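Local coordinates for protein malate dehydrogenase (Entamoeba histolytica, PDB 3I0P) that probably catalyses the NAD-dependent interconversion of malate and oxaloacetate, as a member of the malate/L-lactate dehydrogenase family, at residues Y129-A134 / P165-I170. Sequence-based numbering, arbitrary orientation.
Sequences YYSLLA and PLAIGI. With NAD (nicotinamide-adenine-dinucleotide), chain B.
A helix lies on the mixed sheet of the subunit here: helix 127-136 rests on strand 166-170 through Ser131, which sits over the small residues Ala167 and Gly169. The two run nearly the same way, at 21° between the short axes, and come within 6.7 Å of each other. The close approach is consistent with what lies between them: a serine, an alanine methyl and a glycine without a side chain. Ser131 CA stands 4.5 Å from Gly169 CA. Ser131 turns both of its side-chain atoms to the strand. Its CB lies 3.4 Å from Gly169 N, while OG leans toward the preceding part of the strand, 3.6 Å from Ala167 CB. A chi1 of -76° puts OG beside the serine's own backbone N and anti to its carbonyl carbon. From there the hydroxyl gives its hydrogen bond to Gly141 O on the neighbouring strand 139-145, so a buried polar group is satisfied by the sheet backbone. Ala167 CB points toward the helix, whereas the side chains of Leu166, Ile168 and Ile170 leave by the other face of the strand; Ile168 and Ile170 pack there on Phe253 and Ile256 of the second subunit. At the start of the segment, Pro165 lies against the cofactor, its CG over a face of the nicotinamide ring, 3.5 Å from NAD C3N. Segment 165-170 therefore touches the helix on one side, the second subunit on the other, and the nicotinamide at its first residue: helix-on-sheet packing of the alpha/beta kind, in a member of the malate/L-lactate dehydrogenase family.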
loop_
_atom_site.group_PDB
_atom_site.type_symbol
_atom_site.label_atom_id
_atom_site.label_comp_id
_atom_site.label_asym_id
_atom_site.label_seq_id
_atom_site.Cartn_x
_atom_site.Cartn_y
_atom_site.Cartn_z
ATOM N N TYR A 129 7.809 -3.099 13.575
ATOM C CA TYR A 129 7.746 -3.146 15.039
ATOM C C TYR A 129 6.488 -2.466 15.548
ATOM O O TYR A 129 5.786 -2.993 16.404
ATOM C CB TYR A 129 8.984 -2.502 15.677
ATOM C CG TYR A 129 8.932 -2.449 17.195
ATOM C CD1 TYR A 129 9.232 -3.576 17.959
ATOM C CD2 TYR A 129 8.563 -1.278 17.867
ATOM C CE1 TYR A 129 9.180 -3.546 19.354
ATOM C CE2 TYR A 129 8.500 -1.234 19.266
ATOM C CZ TYR A 129 8.819 -2.371 19.997
ATOM O OH TYR A 129 8.778 -2.349 21.374
ATOM N N TYR A 130 6.211 -1.286 15.009
ATOM C CA TYR A 130 5.075 -0.485 15.452
ATOM C C TYR A 130 3.750 -1.125 15.033
ATOM O O TYR A 130 2.771 -1.079 15.775
ATOM C CB TYR A 130 5.239 0.962 14.966
ATOM C CG TYR A 130 6.633 1.445 15.273
ATOM C CD1 TYR A 130 6.965 1.947 16.543
ATOM C CD2 TYR A 130 7.645 1.324 14.326
ATOM C CE1 TYR A 130 8.266 2.335 16.837
ATOM C CE2 TYR A 130 8.938 1.712 14.609
ATOM C CZ TYR A 130 9.246 2.216 15.858
ATOM O OH TYR A 130 10.542 2.600 16.100
ATOM N N SER A 131 3.742 -1.763 13.868
ATOM C CA SER A 131 2.565 -2.496 13.417
ATOM C C SER A 131 2.295 -3.706 14.307
ATOM O O SER A 131 1.140 -4.033 14.580
ATOM C CB SER A 131 2.700 -2.915 11.949
ATOM O OG SER A 131 2.471 -1.796 11.099
ATOM N N LEU A 132 3.362 -4.356 14.768
ATOM C CA LEU A 132 3.222 -5.486 15.682
ATOM C C LEU A 132 2.569 -5.071 17.004
ATOM O O LEU A 132 1.752 -5.808 17.548
ATOM C CB LEU A 132 4.568 -6.170 15.932
ATOM C CG LEU A 132 5.176 -6.982 14.785
ATOM C CD1 LEU A 132 6.616 -7.345 15.102
ATOM C CD2 LEU A 132 4.370 -8.234 14.475
ATOM N N LEU A 133 2.912 -3.891 17.508
ATOM C CA LEU A 133 2.288 -3.378 18.721
ATOM C C LEU A 133 0.773 -3.326 18.563
ATOM O O LEU A 133 0.036 -3.681 19.480
ATOM C CB LEU A 133 2.827 -1.990 19.074
ATOM C CG LEU A 133 4.280 -1.836 19.537
ATOM C CD1 LEU A 133 4.601 -0.340 19.684
ATOM C CD2 LEU A 133 4.573 -2.591 20.847
ATOM N N ALA A 134 0.313 -2.891 17.394
ATOM C CA ALA A 134 -1.110 -2.777 17.117
ATOM C C ALA A 134 -1.798 -4.143 17.038
ATOM O O ALA A 134 -2.872 -4.325 17.611
ATOM C CB ALA A 134 -1.342 -1.976 15.850
ATOM N N PRO A 165 9.434 2.888 3.866
ATOM C CA PRO A 165 8.781 1.615 4.126
ATOM C C PRO A 165 7.357 1.786 4.626
ATOM O O PRO A 165 6.993 2.831 5.179
ATOM C CB PRO A 165 9.666 0.975 5.202
ATOM C CG PRO A 165 10.213 2.116 5.952
ATOM C CD PRO A 165 10.389 3.236 4.937
ATOM N N LEU A 166 6.571 0.742 4.394
ATOM C CA LEU A 166 5.206 0.639 4.862
ATOM C C LEU A 166 5.120 -0.687 5.588
ATOM O O LEU A 166 5.566 -1.709 5.070
ATOM C CB LEU A 166 4.262 0.647 3.664
ATOM C CG LEU A 166 2.758 0.567 3.881
ATOM C CD1 LEU A 166 2.258 1.801 4.623
ATOM C CD2 LEU A 166 2.072 0.431 2.519
ATOM N N ALA A 167 4.583 -0.666 6.801
ATOM C CA ALA A 167 4.340 -1.894 7.551
ATOM C C ALA A 167 2.865 -1.997 7.897
ATOM O O ALA A 167 2.228 -0.987 8.201
ATOM C CB ALA A 167 5.178 -1.946 8.791
ATOM N N ILE A 168 2.334 -3.218 7.820
ATOM C CA ILE A 168 0.929 -3.504 8.102
ATOM C C ILE A 168 0.852 -4.734 8.992
ATOM O O ILE A 168 1.262 -5.828 8.579
ATOM C CB ILE A 168 0.125 -3.791 6.808
ATOM C CG1 ILE A 168 0.247 -2.634 5.820
ATOM C CG2 ILE A 168 -1.347 -4.085 7.130
ATOM C CD1 ILE A 168 0.116 -3.070 4.384
ATOM N N GLY A 169 0.343 -4.549 10.210
ATOM C CA GLY A 169 0.197 -5.648 11.169
ATOM C C GLY A 169 -1.264 -6.003 11.376
ATOM O O GLY A 169 -2.081 -5.136 11.674
ATOM N N ILE A 170 -1.602 -7.275 11.205
ATOM C CA ILE A 170 -2.989 -7.716 11.305
ATOM C C ILE A 170 -3.093 -8.945 12.205
ATOM O O ILE A 170 -2.374 -9.935 11.993
ATOM C CB ILE A 170 -3.587 -8.027 9.900
ATOM C CG1 ILE A 170 -3.705 -6.737 9.071
ATOM C CG2 ILE A 170 -4.940 -8.753 10.026
ATOM C CD1 ILE A 170 -3.864 -6.948 7.594
HETATM P PA NAD B . 11.901 -7.521 2.269
HETATM O O1A NAD B . 12.873 -8.301 3.121
HETATM O O2A NAD B . 12.116 -7.488 0.790
HETATM O O5B NAD B . 10.444 -8.120 2.588
HETATM C C5B NAD B . 10.013 -8.274 3.952
HETATM C C4B NAD B . 8.502 -8.522 4.065
HETATM O O4B NAD B . 8.019 -9.377 3.021
HETATM C C3B NAD B . 8.127 -9.225 5.353
HETATM O O3B NAD B . 6.807 -8.800 5.733
HETATM C C2B NAD B . 8.115 -10.690 4.975
HETATM O O2B NAD B . 7.252 -11.447 5.823
HETATM C C1B NAD B . 7.574 -10.630 3.561
HETATM N N9A NAD B . 8.007 -11.748 2.673
HETATM C C8A NAD B . 9.259 -12.040 2.290
HETATM N N7A NAD B . 9.214 -13.106 1.461
HETATM C C5A NAD B . 7.919 -13.473 1.319
HETATM C C6A NAD B . 7.255 -14.477 0.606
HETATM N N6A NAD B . 7.938 -15.364 -0.159
HETATM N N1A NAD B . 5.906 -14.578 0.688
HETATM C C2A NAD B . 5.200 -13.723 1.440
HETATM N N3A NAD B . 5.811 -12.749 2.128
HETATM C C4A NAD B . 7.166 -12.607 2.086
HETATM O O3 NAD B . 11.727 -6.003 2.829
HETATM P PN NAD B . 12.801 -4.779 2.801
HETATM O O1N NAD B . 12.231 -3.709 1.900
HETATM O O2N NAD B . 14.197 -5.305 2.577
HETATM O O5D NAD B . 12.760 -4.214 4.299
HETATM C C5D NAD B . 13.490 -4.855 5.350
HETATM C C4D NAD B . 13.410 -4.031 6.632
HETATM O O4D NAD B . 14.035 -2.757 6.449
HETATM C C3D NAD B . 11.972 -3.748 7.049
HETATM O O3D NAD B . 11.806 -4.209 8.397
HETATM C C2D NAD B . 11.798 -2.235 6.910
HETATM O O2D NAD B . 10.968 -1.609 7.905
HETATM C C1D NAD B . 13.222 -1.749 7.059
HETATM N N1N NAD B . 13.416 -0.428 6.465
HETATM C C2N NAD B . 13.471 0.641 7.290
HETATM C C3N NAD B . 13.656 1.924 6.767
HETATM C C7N NAD B . 13.718 3.126 7.668
HETATM O O7N NAD B . 13.886 4.232 7.169
HETATM N N7N NAD B . 13.591 2.964 8.983
HETATM C C4N NAD B . 13.783 2.084 5.385
HETATM C C5N NAD B . 13.713 0.961 4.554
HETATM C C6N NAD B . 13.529 -0.297 5.126
#